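Local coordinates for EmrA (Aquifex aeolicus, PDB 4TKO), which serves as the periplasmic adaptor of a major facilitator superfamily multidrug efflux pump and probably helps move xenobiotics out across the cell envelope, at residues K266-V278 against D285-P297. Sequence-based numbering, arbitrary orientation.
Sequences KLKGVKVGNKAYV and DILFEGVVEEISP
The Tyr-277 ring meets Leu-287 and Glu-289 obliquely: its CD1 lies 3.9 Å from Leu-287 CD2, and its CE1 lies 3.8 Å from Glu-289 CG. Phenol and Glu-289 side chain run side by side in the same direction, ring and carboxylate planes 59° apart. Glu-289 gets there with CG anti to its backbone N (chi1 178°) and an extended chain, which also brings the carboxylate to the ammonium of Lys-275; that salt bridge is modelled implausibly short, so its exact geometry is doubtful. The second flat group, Phe-288, projects from the other face of the sheet. Ile-286 CG2 sits over one face of this ring, offset toward the rim, and Val-278 O comes to its edge, while CB of Phe-288 packs on Val-278 CB.

Between these side chains the backbones pair antiparallel. Val-278 N donates to Phe-288 O almost straight, 177° at the hydrogen, though from well above the carbonyl plane. Gly-290 N likewise reaches Ala-276 O from above the plane, at 2.9 Å. Farther along, Val-292 N bonds to Asn-274 O in the carbonyl plane, and Val-292 O receives Gly-273 N on a lone pair. Gly-273 belongs to the type II turn Lys-271 to Asn-274, and Gly-273 O lies 3.2 Å from Val-291 CG1. Asn-274 ND2 hydrogen-bonds to Arg-347 O and Thr-349 OG1. Just before that turn, Val-270 CG1 touches Ile-295 CD1 at 4.2 Å.

Strand 342-347 flanks 275-280 on the far side from 288-295, which in turn pairs with 321-330, where Glu-293 and Glu-294 form a classic bulge facing Lys-325. The strands 275-280 and 288-295 thus form a beta hairpin within the AaeA-like beta-barrel of membrane fusion proteins.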
ATOM      1  N   LYS A 266      22.179 -46.997  45.205  1.00 66.28           N
ATOM      2  CA  LYS A 266      21.354 -47.782  44.299  1.00 63.04           C
ATOM      3  C   LYS A 266      21.600 -47.401  42.856  1.00 53.51           C
ATOM      4  O   LYS A 266      20.724 -47.549  42.019  1.00 73.28           O
ATOM      5  CB  LYS A 266      19.866 -47.642  44.630  1.00 45.23           C
ATOM      6  CG  LYS A 266      19.472 -46.347  45.259  1.00 64.17           C
ATOM      7  CD  LYS A 266      17.958 -46.232  45.397  1.00 63.81           C
ATOM      8  CE  LYS A 266      17.404 -47.087  46.514  1.00 53.98           C
ATOM      9  NZ  LYS A 266      15.947 -46.802  46.737  1.00 60.87           N
ATOM     10  N   LEU A 267      22.801 -46.937  42.551  1.00 50.12           N
ATOM     11  CA  LEU A 267      23.113 -46.579  41.178  1.00 46.61           C
ATOM     12  C   LEU A 267      23.965 -47.650  40.511  1.00 59.42           C
ATOM     13  O   LEU A 267      24.382 -47.495  39.361  1.00 62.16           O
ATOM     14  CB  LEU A 267      23.824 -45.227  41.134  1.00 57.49           C
ATOM     15  CG  LEU A 267      23.943 -44.586  39.747  1.00 65.83           C
ATOM     16  CD1 LEU A 267      23.440 -43.161  39.800  1.00 57.58           C
ATOM     17  CD2 LEU A 267      25.381 -44.636  39.224  1.00 73.93           C
ATOM     18  N   LYS A 268      24.196 -48.740  41.237  1.00 72.88           N
ATOM     19  CA  LYS A 268      25.171 -49.766  40.862  1.00 77.22           C
ATOM     20  C   LYS A 268      25.208 -50.081  39.362  1.00 78.28           C
ATOM     21  O   LYS A 268      26.191 -49.778  38.683  1.00 93.94           O
ATOM     22  CB  LYS A 268      24.908 -51.058  41.651  1.00 85.63           C
ATOM     23  CG  LYS A 268      24.058 -50.863  42.912  1.00 99.29           C
ATOM     24  CD  LYS A 268      24.169 -52.061  43.863  1.00110.44           C
ATOM     25  CE  LYS A 268      23.107 -52.018  44.967  1.00 88.62           C
ATOM     26  NZ  LYS A 268      21.868 -52.745  44.570  1.00 81.18           N
ATOM     27  N   GLY A 269      24.140 -50.671  38.840  1.00 53.36           N
ATOM     28  CA  GLY A 269      24.162 -51.158  37.470  1.00 61.52           C
ATOM     29  C   GLY A 269      23.464 -50.277  36.453  1.00 69.78           C
ATOM     30  O   GLY A 269      23.132 -50.731  35.352  1.00 61.49           O
ATOM     31  N   VAL A 270      23.247 -49.015  36.825  1.00 70.48           N
ATOM     32  CA  VAL A 270      22.515 -48.067  35.994  1.00 48.85           C
ATOM     33  C   VAL A 270      23.417 -47.377  34.966  1.00 54.34           C
ATOM     34  O   VAL A 270      24.566 -47.051  35.246  1.00 64.27           O
ATOM     35  CB  VAL A 270      21.841 -47.003  36.857  1.00 43.18           C
ATOM     36  CG1 VAL A 270      21.189 -45.949  35.983  1.00 51.09           C
ATOM     37  CG2 VAL A 270      20.820 -47.635  37.781  1.00 52.13           C
ATOM     38  N   LYS A 271      22.884 -47.125  33.781  1.00 50.90           N
ATOM     39  CA  LYS A 271      23.725 -46.645  32.704  1.00 60.73           C
ATOM     40  C   LYS A 271      22.917 -46.033  31.552  1.00 57.41           C
ATOM     41  O   LYS A 271      21.786 -46.436  31.285  1.00 52.23           O
ATOM     42  CB  LYS A 271      24.596 -47.802  32.215  1.00 63.36           C
ATOM     43  CG  LYS A 271      25.363 -47.543  30.934  1.00 88.27           C
ATOM     44  CD  LYS A 271      24.881 -48.472  29.818  1.00 93.65           C
ATOM     45  CE  LYS A 271      24.907 -49.939  30.241  1.00 78.43           C
ATOM     46  NZ  LYS A 271      24.240 -50.791  29.218  1.00 82.91           N
ATOM     47  N   VAL A 272      23.494 -45.040  30.886  1.00 55.68           N
ATOM     48  CA  VAL A 272      22.826 -44.427  29.750  1.00 50.54           C
ATOM     49  C   VAL A 272      22.380 -45.502  28.776  1.00 56.25           C
ATOM     50  O   VAL A 272      23.142 -46.404  28.432  1.00 64.71           O
ATOM     51  CB  VAL A 272      23.730 -43.417  29.013  1.00 44.19           C
ATOM     52  CG1 VAL A 272      23.105 -43.025  27.694  1.00 44.11           C
ATOM     53  CG2 VAL A 272      23.975 -42.190  29.878  1.00 48.23           C
ATOM     54  N   GLY A 273      21.128 -45.411  28.355  1.00 55.41           N
ATOM     55  CA  GLY A 273      20.569 -46.359  27.415  1.00 56.76           C
ATOM     56  C   GLY A 273      19.558 -47.286  28.058  1.00 55.52           C
ATOM     57  O   GLY A 273      18.746 -47.915  27.368  1.00 54.97           O
ATOM     58  N   ASN A 274      19.593 -47.360  29.384  1.00 40.18           N
ATOM     59  CA  ASN A 274      18.773 -48.332  30.082  1.00 44.37           C
ATOM     60  C   ASN A 274      17.312 -47.949  30.114  1.00 46.39           C
ATOM     61  O   ASN A 274      16.973 -46.778  30.207  1.00 53.94           O
ATOM     62  CB  ASN A 274      19.290 -48.545  31.505  1.00 51.76           C
ATOM     63  CG  ASN A 274      20.534 -49.412  31.542  1.00 52.96           C
ATOM     64  OD1 ASN A 274      21.306 -49.456  30.580  1.00 58.29           O
ATOM     65  ND2 ASN A 274      20.723 -50.120  32.642  1.00 58.32           N
ATOM     66  N   LYS A 275      16.449 -48.957  30.018  1.00 57.71           N
ATOM     67  CA  LYS A 275      15.005 -48.761  30.114  1.00 48.63           C
ATOM     68  C   LYS A 275      14.659 -48.110  31.430  1.00 44.30           C
ATOM     69  O   LYS A 275      15.433 -48.174  32.380  1.00 47.85           O
ATOM     70  CB  LYS A 275      14.252 -50.091  29.991  1.00 43.91           C
ATOM     71  CG  LYS A 275      13.820 -50.444  28.574  1.00 57.01           C
ATOM     72  CD  LYS A 275      12.813 -49.428  28.072  1.00 70.70           C
ATOM     73  CE  LYS A 275      11.893 -50.012  27.023  1.00 79.90           C
ATOM     74  NZ  LYS A 275      10.854 -49.005  26.665  1.00 88.22           N
ATOM     75  N   ALA A 276      13.492 -47.487  31.485  1.00 41.06           N
ATOM     76  CA  ALA A 276      13.006 -46.919  32.723  1.00 38.54           C
ATOM     77  C   ALA A 276      11.505 -46.803  32.636  1.00 49.79           C
ATOM     78  O   ALA A 276      10.943 -46.752  31.538  1.00 43.84           O
ATOM     79  CB  ALA A 276      13.637 -45.571  32.984  1.00 35.65           C
ATOM     80  N   TYR A 277      10.865 -46.736  33.799  1.00 44.88           N
ATOM     81  CA  TYR A 277       9.417 -46.839  33.897  1.00 41.35           C
ATOM     82  C   TYR A 277       8.865 -45.878  34.940  1.00 47.41           C
ATOM     83  O   TYR A 277       9.263 -45.908  36.102  1.00 49.51           O
ATOM     84  CB  TYR A 277       9.033 -48.285  34.210  1.00 36.41           C
ATOM     85  CG  TYR A 277       9.524 -49.224  33.120  1.00 52.77           C
ATOM     86  CD1 TYR A 277       8.835 -49.337  31.923  1.00 51.45           C
ATOM     87  CD2 TYR A 277      10.703 -49.953  33.265  1.00 51.25           C
ATOM     88  CE1 TYR A 277       9.283 -50.165  30.912  1.00 55.50           C
ATOM     89  CE2 TYR A 277      11.159 -50.788  32.251  1.00 56.55           C
ATOM     90  CZ  TYR A 277      10.439 -50.888  31.080  1.00 54.50           C
ATOM     91  OH  TYR A 277      10.869 -51.711  30.069  1.00 70.15           O
ATOM     92  N   VAL A 278       7.944 -45.022  34.513  1.00 33.83           N
ATOM     93  CA  VAL A 278       7.481 -43.936  35.355  1.00 35.29           C
ATOM     94  C   VAL A 278       5.999 -44.021  35.652  1.00 34.95           C
ATOM     95  O   VAL A 278       5.188 -44.160  34.748  1.00 39.30           O
ATOM     96  CB  VAL A 278       7.755 -42.564  34.699  1.00 38.69           C
ATOM     97  CG1 VAL A 278       7.537 -41.453  35.705  1.00 20.81           C
ATOM     98  CG2 VAL A 278       9.163 -42.505  34.141  1.00 32.35           C
ATOM     99  N   ASP A 285      -3.441 -44.861  35.804  1.00 44.50           N
ATOM    100  CA  ASP A 285      -3.704 -45.862  34.773  1.00 43.44           C
ATOM    101  C   ASP A 285      -2.737 -45.732  33.611  1.00 54.71           C
ATOM    102  O   ASP A 285      -2.950 -46.322  32.558  1.00 50.22           O
ATOM    103  CB  ASP A 285      -5.141 -45.750  34.265  1.00 38.80           C
ATOM    104  CG  ASP A 285      -6.144 -45.515  35.390  1.00 63.00           C
ATOM    105  OD1 ASP A 285      -6.078 -46.229  36.406  1.00 72.73           O
ATOM    106  OD2 ASP A 285      -7.000 -44.612  35.264  1.00 78.29           O
ATOM    107  N   ILE A 286      -1.679 -44.954  33.794  1.00 47.35           N
ATOM    108  CA  ILE A 286      -0.702 -44.806  32.730  1.00 42.94           C
ATOM    109  C   ILE A 286       0.723 -45.104  33.149  1.00 45.38           C
ATOM    110  O   ILE A 286       1.203 -44.610  34.164  1.00 55.06           O
ATOM    111  CB  ILE A 286      -0.697 -43.404  32.152  1.00 38.09           C
ATOM    112  CG1 ILE A 286      -2.060 -43.059  31.573  1.00 39.10           C
ATOM    113  CG2 ILE A 286       0.408 -43.292  31.095  1.00 32.22           C
ATOM    114  CD1 ILE A 286      -2.161 -41.602  31.126  1.00 33.42           C
ATOM    115  N   LEU A 287       1.404 -45.889  32.331  1.00 40.92           N
ATOM    116  CA  LEU A 287       2.802 -46.167  32.543  1.00 37.25           C
ATOM    117  C   LEU A 287       3.658 -45.472  31.497  1.00 51.99           C
ATOM    118  O   LEU A 287       3.797 -45.952  30.375  1.00 57.83           O
ATOM    119  CB  LEU A 287       3.072 -47.665  32.505  1.00 43.87           C
ATOM    120  CG  LEU A 287       4.523 -47.954  32.880  1.00 62.42           C
ATOM    121  CD1 LEU A 287       4.716 -47.784  34.396  1.00 54.32           C
ATOM    122  CD2 LEU A 287       4.960 -49.318  32.408  1.00 51.64           C
ATOM    123  N   PHE A 288       4.242 -44.340  31.862  1.00 42.88           N
ATOM    124  CA  PHE A 288       5.233 -43.729  30.999  1.00 35.94           C
ATOM    125  C   PHE A 288       6.485 -44.576  30.983  1.00 35.60           C
ATOM    126  O   PHE A 288       6.748 -45.334  31.908  1.00 44.33           O
ATOM    127  CB  PHE A 288       5.533 -42.316  31.449  1.00 35.33           C
ATOM    128  CG  PHE A 288       4.387 -41.395  31.264  1.00 30.64           C
ATOM    129  CD1 PHE A 288       4.234 -40.696  30.078  1.00 33.62           C
ATOM    130  CD2 PHE A 288       3.429 -41.255  32.258  1.00 33.11           C
ATOM    131  CE1 PHE A 288       3.155 -39.838  29.897  1.00 30.02           C
ATOM    132  CE2 PHE A 288       2.342 -40.411  32.077  1.00 33.38           C
ATOM    133  CZ  PHE A 288       2.209 -39.704  30.893  1.00 30.33           C
ATOM    134  N   GLU A 289       7.271 -44.424  29.932  1.00 35.84           N
ATOM    135  CA  GLU A 289       8.329 -45.366  29.635  1.00 38.47           C
ATOM    136  C   GLU A 289       9.468 -44.618  28.962  1.00 43.23           C
ATOM    137  O   GLU A 289       9.237 -43.721  28.146  1.00 41.97           O
ATOM    138  CB  GLU A 289       7.770 -46.479  28.748  1.00 47.34           C
ATOM    139  CG  GLU A 289       8.740 -47.541  28.283  1.00 66.70           C
ATOM    140  CD  GLU A 289       8.016 -48.672  27.546  1.00 90.99           C
ATOM    141  OE1 GLU A 289       6.886 -49.027  27.967  1.00 61.44           O
ATOM    142  OE2 GLU A 289       8.565 -49.189  26.544  1.00 93.51           O
ATOM    143  N   GLY A 290      10.704 -44.956  29.310  1.00 42.81           N
ATOM    144  CA  GLY A 290      11.823 -44.278  28.684  1.00 40.58           C
ATOM    145  C   GLY A 290      13.168 -44.921  28.900  1.00 38.38           C
ATOM    146  O   GLY A 290      13.275 -46.004  29.488  1.00 44.10           O
ATOM    147  N   VAL A 291      14.196 -44.237  28.412  1.00 35.13           N
ATOM    148  CA  VAL A 291      15.582 -44.640  28.628  1.00 51.63           C
ATOM    149  C   VAL A 291      16.379 -43.563  29.346  1.00 49.23           C
ATOM    150  O   VAL A 291      16.030 -42.381  29.317  1.00 47.74           O
ATOM    151  CB  VAL A 291      16.322 -44.939  27.313  1.00 36.48           C
ATOM    152  CG1 VAL A 291      15.983 -46.321  26.814  1.00 55.65           C
ATOM    153  CG2 VAL A 291      16.006 -43.855  26.293  1.00 27.59           C
ATOM    154  N   VAL A 292      17.481 -43.984  29.949  1.00 37.01           N
ATOM    155  CA  VAL A 292      18.367 -43.080  30.632  1.00 36.80           C
ATOM    156  C   VAL A 292      19.164 -42.267  29.626  1.00 45.49           C
ATOM    157  O   VAL A 292      19.959 -42.818  28.867  1.00 52.96           O
ATOM    158  CB  VAL A 292      19.288 -43.848  31.556  1.00 39.67           C
ATOM    159  CG1 VAL A 292      20.051 -42.892  32.450  1.00 40.87           C
ATOM    160  CG2 VAL A 292      18.452 -44.805  32.383  1.00 45.12           C
ATOM    161  N   GLU A 293      18.939 -40.955  29.620  1.00 47.50           N
ATOM    162  CA  GLU A 293      19.572 -40.066  28.652  1.00 42.65           C
ATOM    163  C   GLU A 293      20.950 -39.625  29.145  1.00 53.36           C
ATOM    164  O   GLU A 293      21.903 -39.601  28.367  1.00 60.10           O
ATOM    165  CB  GLU A 293      18.673 -38.850  28.371  1.00 45.04           C
ATOM    166  CG  GLU A 293      19.120 -37.967  27.199  1.00 58.44           C
ATOM    167  CD  GLU A 293      18.058 -36.960  26.757  1.00 70.27           C
ATOM    168  OE1 GLU A 293      17.026 -36.809  27.444  1.00 67.37           O
ATOM    169  OE2 GLU A 293      18.257 -36.313  25.708  1.00 85.46           O
ATOM    170  N   GLU A 294      21.063 -39.286  30.430  1.00 43.88           N
ATOM    171  CA  GLU A 294      22.360 -38.907  30.980  1.00 49.73           C
ATOM    172  C   GLU A 294      22.415 -38.927  32.507  1.00 40.76           C
ATOM    173  O   GLU A 294      21.392 -38.865  33.183  1.00 43.18           O
ATOM    174  CB  GLU A 294      22.772 -37.525  30.471  1.00 63.99           C
ATOM    175  CG  GLU A 294      22.202 -36.353  31.250  1.00 64.43           C
ATOM    176  CD  GLU A 294      22.839 -35.033  30.831  1.00 97.68           C
ATOM    177  OE1 GLU A 294      22.127 -34.002  30.800  1.00108.01           O
ATOM    178  OE2 GLU A 294      24.055 -35.029  30.527  1.00101.54           O
ATOM    179  N   ILE A 295      23.630 -39.046  33.036  1.00 49.14           N
ATOM    180  CA  ILE A 295      23.857 -39.033  34.480  1.00 57.21           C
ATOM    181  C   ILE A 295      24.930 -38.032  34.850  1.00 63.96           C
ATOM    182  O   ILE A 295      26.055 -38.121  34.357  1.00 66.28           O
ATOM    183  CB  ILE A 295      24.303 -40.386  35.016  1.00 52.11           C
ATOM    184  CG1 ILE A 295      23.434 -41.505  34.447  1.00 56.19           C
ATOM    185  CG2 ILE A 295      24.270 -40.362  36.534  1.00 50.23           C
ATOM    186  CD1 ILE A 295      23.821 -42.865  34.956  1.00 48.57           C
ATOM    187  N   SER A 296      24.587 -37.092  35.725  1.00 54.93           N
ATOM    188  CA  SER A 296      25.524 -36.047  36.112  1.00 69.98           C
ATOM    189  C   SER A 296      26.533 -36.561  37.134  1.00 73.93           C
ATOM    190  O   SER A 296      26.169 -37.278  38.066  1.00 69.27           O
ATOM    191  CB  SER A 296      24.774 -34.846  36.679  1.00 75.08           C
ATOM    192  OG  SER A 296      24.036 -35.231  37.825  1.00 71.91           O
ATOM    193  N   PRO A 297      27.810 -36.187  36.963  1.00 98.89           N
ATOM    194  CA  PRO A 297      28.878 -36.526  37.917  1.00 97.45           C
ATOM    195  C   PRO A 297      28.499 -36.260  39.383  1.00 87.87           C
ATOM    196  O   PRO A 297      28.209 -35.120  39.767  1.00 95.59           O
ATOM    197  CB  PRO A 297      30.036 -35.614  37.477  1.00107.77           C
ATOM    198  CG  PRO A 297      29.421 -34.609  36.511  1.00 92.72           C
ATOM    199  CD  PRO A 297      28.304 -35.345  35.861  1.00 74.63           C
TER